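Local coordinates for titin (Homo sapiens, PDB 3LCY), which spans the half-sarcomere of striated muscle as a giant elastic and scaffolding filament built largely of tandem immunoglobulin and fibronectin domains, at residues Gly129-Ala134 with Asn181-Val186; Gln30-Pro35 with Asp59-Thr64. All coordinates share one frame; numbering follows the deposited sequence.

Contact 1. Residues Gly129-Ala134 with Asn181-Val186; sequences GRPVPA and NVFGTV
N181 has CG between its backbone N and carbonyl carbon (chi1 73°), which brings ND2 against the carbonyls of R130 and P131, where strand 121-130 runs out into its loop, while F183 has CG anti to its carbonyl carbon (chi1 -55°) and swings its ring toward the same two residues. ND2 of N181 lies 3.5 Å from P131 O, but its hydrogen bond goes to the carbonyl of A99. The other end of the amide closes its own turn: G184 N donates to N181 OD1 over 3.0 Å, nearly along the C=O axis, an Asx motif. F183 presents an edge to R130 O, with CE2 3.3 Å from that oxygen, and its CE2 also meets P131 CD at 3.6 Å, the two side chains crossing at about a right angle. V182 CG2 sits over the centre of one face of the F183 ring. P133 CB meets N181 CB at 4.2 Å. A99 of strand 88-103 also bonds the backbone of R130, whose NE forms a salt bridge with E75, while G129 N bonds Q72. No hydrogen bond joins the two segments: two loops of the second immunoglobulin domain pack by van der Waals contact around the connecting strand, and R130 and G129 reach across to the first domain.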
# COMPACT_ATOMS: atom_id res chain seq x y z
N GLY A 129 5.31 -4.42 3.19
CA GLY A 129 5.31 -5.66 2.46
C GLY A 129 4.32 -5.75 1.33
O GLY A 129 3.17 -5.61 1.55
N ARG A 130 4.77 -6.00 0.11
CA ARG A 130 3.84 -6.14 -1.01
C ARG A 130 4.20 -7.40 -1.78
O ARG A 130 5.35 -7.62 -2.08
CB ARG A 130 3.87 -4.91 -1.91
CG ARG A 130 3.15 -3.71 -1.33
CD ARG A 130 1.76 -4.07 -0.82
NE ARG A 130 1.02 -2.90 -0.38
CZ ARG A 130 0.76 -2.60 0.89
NH1 ARG A 130 1.19 -3.39 1.85
NH2 ARG A 130 0.08 -1.51 1.18
N PRO A 131 3.23 -8.25 -2.10
CA PRO A 131 1.81 -8.09 -1.79
C PRO A 131 1.54 -8.23 -0.31
O PRO A 131 2.39 -8.73 0.42
CB PRO A 131 1.17 -9.26 -2.53
CG PRO A 131 2.25 -10.25 -2.67
CD PRO A 131 3.47 -9.45 -2.92
N VAL A 132 0.37 -7.81 0.15
CA VAL A 132 0.09 -7.88 1.57
C VAL A 132 0.37 -9.30 2.04
O VAL A 132 -0.11 -10.28 1.49
CB VAL A 132 -1.38 -7.52 1.83
CG1 VAL A 132 -1.69 -7.55 3.30
CG2 VAL A 132 -1.67 -6.17 1.25
N PRO A 133 1.18 -9.36 3.09
CA PRO A 133 1.63 -10.61 3.70
C PRO A 133 0.69 -11.27 4.69
O PRO A 133 -0.16 -10.62 5.27
CB PRO A 133 2.88 -10.17 4.44
CG PRO A 133 2.58 -8.79 4.85
CD PRO A 133 1.71 -8.19 3.79
N ALA A 134 0.87 -12.56 4.87
CA ALA A 134 0.08 -13.28 5.83
C ALA A 134 0.65 -12.77 7.14
O ALA A 134 1.85 -12.75 7.33
CB ALA A 134 0.30 -14.75 5.69
N ASN A 181 5.21 -13.31 2.81
CA ASN A 181 4.71 -13.25 1.44
C ASN A 181 5.59 -14.10 0.53
O ASN A 181 6.50 -14.77 0.99
CB ASN A 181 4.52 -11.81 0.94
CG ASN A 181 5.82 -11.11 0.65
OD1 ASN A 181 6.85 -11.73 0.49
ND2 ASN A 181 5.75 -9.80 0.56
N VAL A 182 5.31 -14.10 -0.77
CA VAL A 182 6.09 -14.90 -1.70
C VAL A 182 7.56 -14.53 -1.66
O VAL A 182 8.42 -15.39 -1.77
CB VAL A 182 5.57 -14.76 -3.14
CG1 VAL A 182 4.27 -15.50 -3.31
CG2 VAL A 182 5.39 -13.31 -3.49
N PHE A 183 7.84 -13.25 -1.52
CA PHE A 183 9.21 -12.74 -1.44
C PHE A 183 10.02 -13.17 -0.21
O PHE A 183 11.22 -13.38 -0.30
CB PHE A 183 9.22 -11.24 -1.69
CG PHE A 183 8.57 -10.86 -2.97
CD1 PHE A 183 9.04 -11.38 -4.16
CD2 PHE A 183 7.47 -10.04 -3.00
CE1 PHE A 183 8.45 -11.05 -5.35
CE2 PHE A 183 6.87 -9.71 -4.19
CZ PHE A 183 7.36 -10.22 -5.36
N GLY A 184 9.37 -13.26 0.95
CA GLY A 184 10.06 -13.67 2.16
C GLY A 184 9.26 -13.56 3.44
O GLY A 184 8.07 -13.27 3.40
N THR A 185 9.92 -13.78 4.57
CA THR A 185 9.26 -13.67 5.87
C THR A 185 10.12 -12.86 6.83
O THR A 185 11.33 -12.73 6.64
CB THR A 185 9.00 -15.06 6.48
OG1 THR A 185 8.35 -14.91 7.75
CG2 THR A 185 10.31 -15.81 6.68
N VAL A 186 9.48 -12.32 7.86
CA VAL A 186 10.18 -11.59 8.91
C VAL A 186 9.36 -11.66 10.19
O VAL A 186 8.15 -11.84 10.15
CB VAL A 186 10.42 -10.11 8.53
CG1 VAL A 186 9.12 -9.33 8.61
CG2 VAL A 186 11.47 -9.49 9.43

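Contact 2. Residues Gln30-Pro35 with Asp59-Thr64; sequences QIVGRP and DGRTHT
Two neighbouring antiparallel strands of the first immunoglobulin domain pair here, where the end of 24-34 meets the start of 62-68, just after the turn 59-61. Q30 and T62 form a non-hydrogen-bonded pair, their side chains lying side by side on the same face. Next to them I31 N donates to R61 O at 3.0 Å. H63 NE2 donates a hydrogen bond to I31 O at 3.2 Å, in the carbonyl plane and on a lone pair, although the oxygen lies 17° out of the ring plane. I31 CB meets the edge of that ring, 3.8 Å from H63 NE2, and R61 O lies over one face. D59 OD1 ties the turn as an Asx turn, accepting from R61 N at 2.7 Å, with T62 N as second donor at 2.8 Å; the two arrive from opposite faces of the carboxylate plane. R61 bends at chi3 (90°), and V32 CG1 lies over a face of its guanidinium, 4.1 Å from NE. S58 OG is hydrogen-bonded to H63 ND1, fixing the ring from its other nitrogen, while I39 and W41 of strand 38-43 pack on H63 and strand 6-10 packs against I31 through P8 and I10.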
# COMPACT_ATOMS: atom_id res chain seq x y z
N GLN A 30 -2.25 4.12 -25.39
CA GLN A 30 -2.31 4.82 -26.65
C GLN A 30 -3.66 5.38 -26.96
O GLN A 30 -4.59 4.68 -27.05
CB GLN A 30 -2.00 3.87 -27.76
CG GLN A 30 -0.87 3.05 -27.53
CD GLN A 30 -0.22 2.72 -28.78
OE1 GLN A 30 -0.68 3.08 -29.83
NE2 GLN A 30 0.87 2.03 -28.71
N ILE A 31 -3.71 6.68 -27.15
CA ILE A 31 -4.91 7.39 -27.51
C ILE A 31 -4.65 8.32 -28.67
O ILE A 31 -3.75 9.10 -28.66
CB ILE A 31 -5.41 8.18 -26.34
CG1 ILE A 31 -5.54 7.28 -25.12
CG2 ILE A 31 -6.70 8.77 -26.65
CD1 ILE A 31 -5.57 7.98 -23.83
N VAL A 32 -5.47 8.20 -29.70
CA VAL A 32 -5.31 9.01 -30.90
C VAL A 32 -6.50 9.91 -31.18
O VAL A 32 -7.64 9.51 -31.03
CB VAL A 32 -5.06 8.11 -32.12
CG1 VAL A 32 -3.71 7.45 -32.01
CG2 VAL A 32 -6.14 7.06 -32.22
N GLY A 33 -6.21 11.15 -31.57
CA GLY A 33 -7.23 12.12 -31.88
C GLY A 33 -6.71 13.20 -32.79
O GLY A 33 -5.54 13.35 -32.89
N ARG A 34 -7.59 13.92 -33.45
CA ARG A 34 -7.24 15.08 -34.24
C ARG A 34 -8.21 16.12 -33.84
O ARG A 34 -9.37 15.95 -34.01
CB ARG A 34 -7.44 14.80 -35.68
CG ARG A 34 -6.47 13.86 -36.26
CD ARG A 34 -7.10 13.13 -37.40
NE ARG A 34 -6.22 12.17 -38.00
CZ ARG A 34 -5.75 12.27 -39.24
NH1 ARG A 34 -6.09 13.31 -39.98
NH2 ARG A 34 -4.95 11.34 -39.72
N PRO A 35 -7.74 17.20 -33.28
CA PRO A 35 -6.34 17.46 -33.08
C PRO A 35 -5.74 16.49 -32.09
O PRO A 35 -6.45 15.76 -31.47
CB PRO A 35 -6.35 18.87 -32.52
CG PRO A 35 -7.64 19.12 -32.13
CD PRO A 35 -8.53 18.38 -32.97
N ASP A 59 4.07 11.37 -27.20
CA ASP A 59 4.49 11.69 -28.55
C ASP A 59 3.26 12.06 -29.36
O ASP A 59 3.33 12.25 -30.55
CB ASP A 59 5.24 10.52 -29.18
CG ASP A 59 4.39 9.31 -29.36
OD1 ASP A 59 3.20 9.38 -29.09
OD2 ASP A 59 4.92 8.28 -29.78
N GLY A 60 2.14 12.17 -28.67
CA GLY A 60 0.85 12.46 -29.26
C GLY A 60 0.02 11.22 -29.53
O GLY A 60 -1.15 11.32 -29.82
N ARG A 61 0.64 10.05 -29.45
CA ARG A 61 -0.07 8.79 -29.61
C ARG A 61 0.08 7.89 -28.38
O ARG A 61 -0.88 7.36 -27.87
CB ARG A 61 0.41 8.06 -30.86
CG ARG A 61 0.25 8.86 -32.12
CD ARG A 61 0.82 8.13 -33.32
NE ARG A 61 -0.17 7.29 -33.99
CZ ARG A 61 -0.17 5.96 -33.92
NH1 ARG A 61 0.75 5.33 -33.22
NH2 ARG A 61 -1.11 5.27 -34.56
N THR A 62 1.32 7.74 -27.92
CA THR A 62 1.59 6.90 -26.77
C THR A 62 1.86 7.76 -25.57
O THR A 62 2.74 8.60 -25.60
CB THR A 62 2.80 6.01 -27.01
OG1 THR A 62 2.61 5.26 -28.20
CG2 THR A 62 2.97 5.06 -25.85
N HIS A 63 1.10 7.54 -24.52
CA HIS A 63 1.26 8.34 -23.32
C HIS A 63 1.66 7.50 -22.13
O HIS A 63 0.96 6.60 -21.72
CB HIS A 63 -0.03 9.11 -23.08
CG HIS A 63 -0.69 9.53 -24.35
ND1 HIS A 63 -0.11 10.41 -25.23
CD2 HIS A 63 -1.86 9.15 -24.91
CE1 HIS A 63 -0.90 10.57 -26.27
NE2 HIS A 63 -1.97 9.83 -26.10
N THR A 64 2.80 7.86 -21.56
CA THR A 64 3.37 7.13 -20.45
C THR A 64 3.61 7.99 -19.24
O THR A 64 4.14 9.07 -19.33
CB THR A 64 4.71 6.47 -20.84
OG1 THR A 64 4.54 5.71 -22.04
CG2 THR A 64 5.18 5.54 -19.76

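In the fold
From the N terminus, contact 2 comes first: after strand 24-34 the chain crosses to strands 38-43 and 46-48 of the other sheet, returns through 54-58, and turns at 59-61 into 62-68 beside 24-34, closing a loop of 23 residues within the first domain. The chain then runs along the long strand 88-103 into the second domain, where contact 1 closes a loop of 46 residues by bringing the turn after strand 121-130 to the one between strands 173-180 and 185-195. The two are in series, neither nested nor crossed, with nearest atoms about 21 Å apart. Contact 1 lies beside strand 88-103 and so near the domain junction; contact 2 ties neighbouring strands in one sheet.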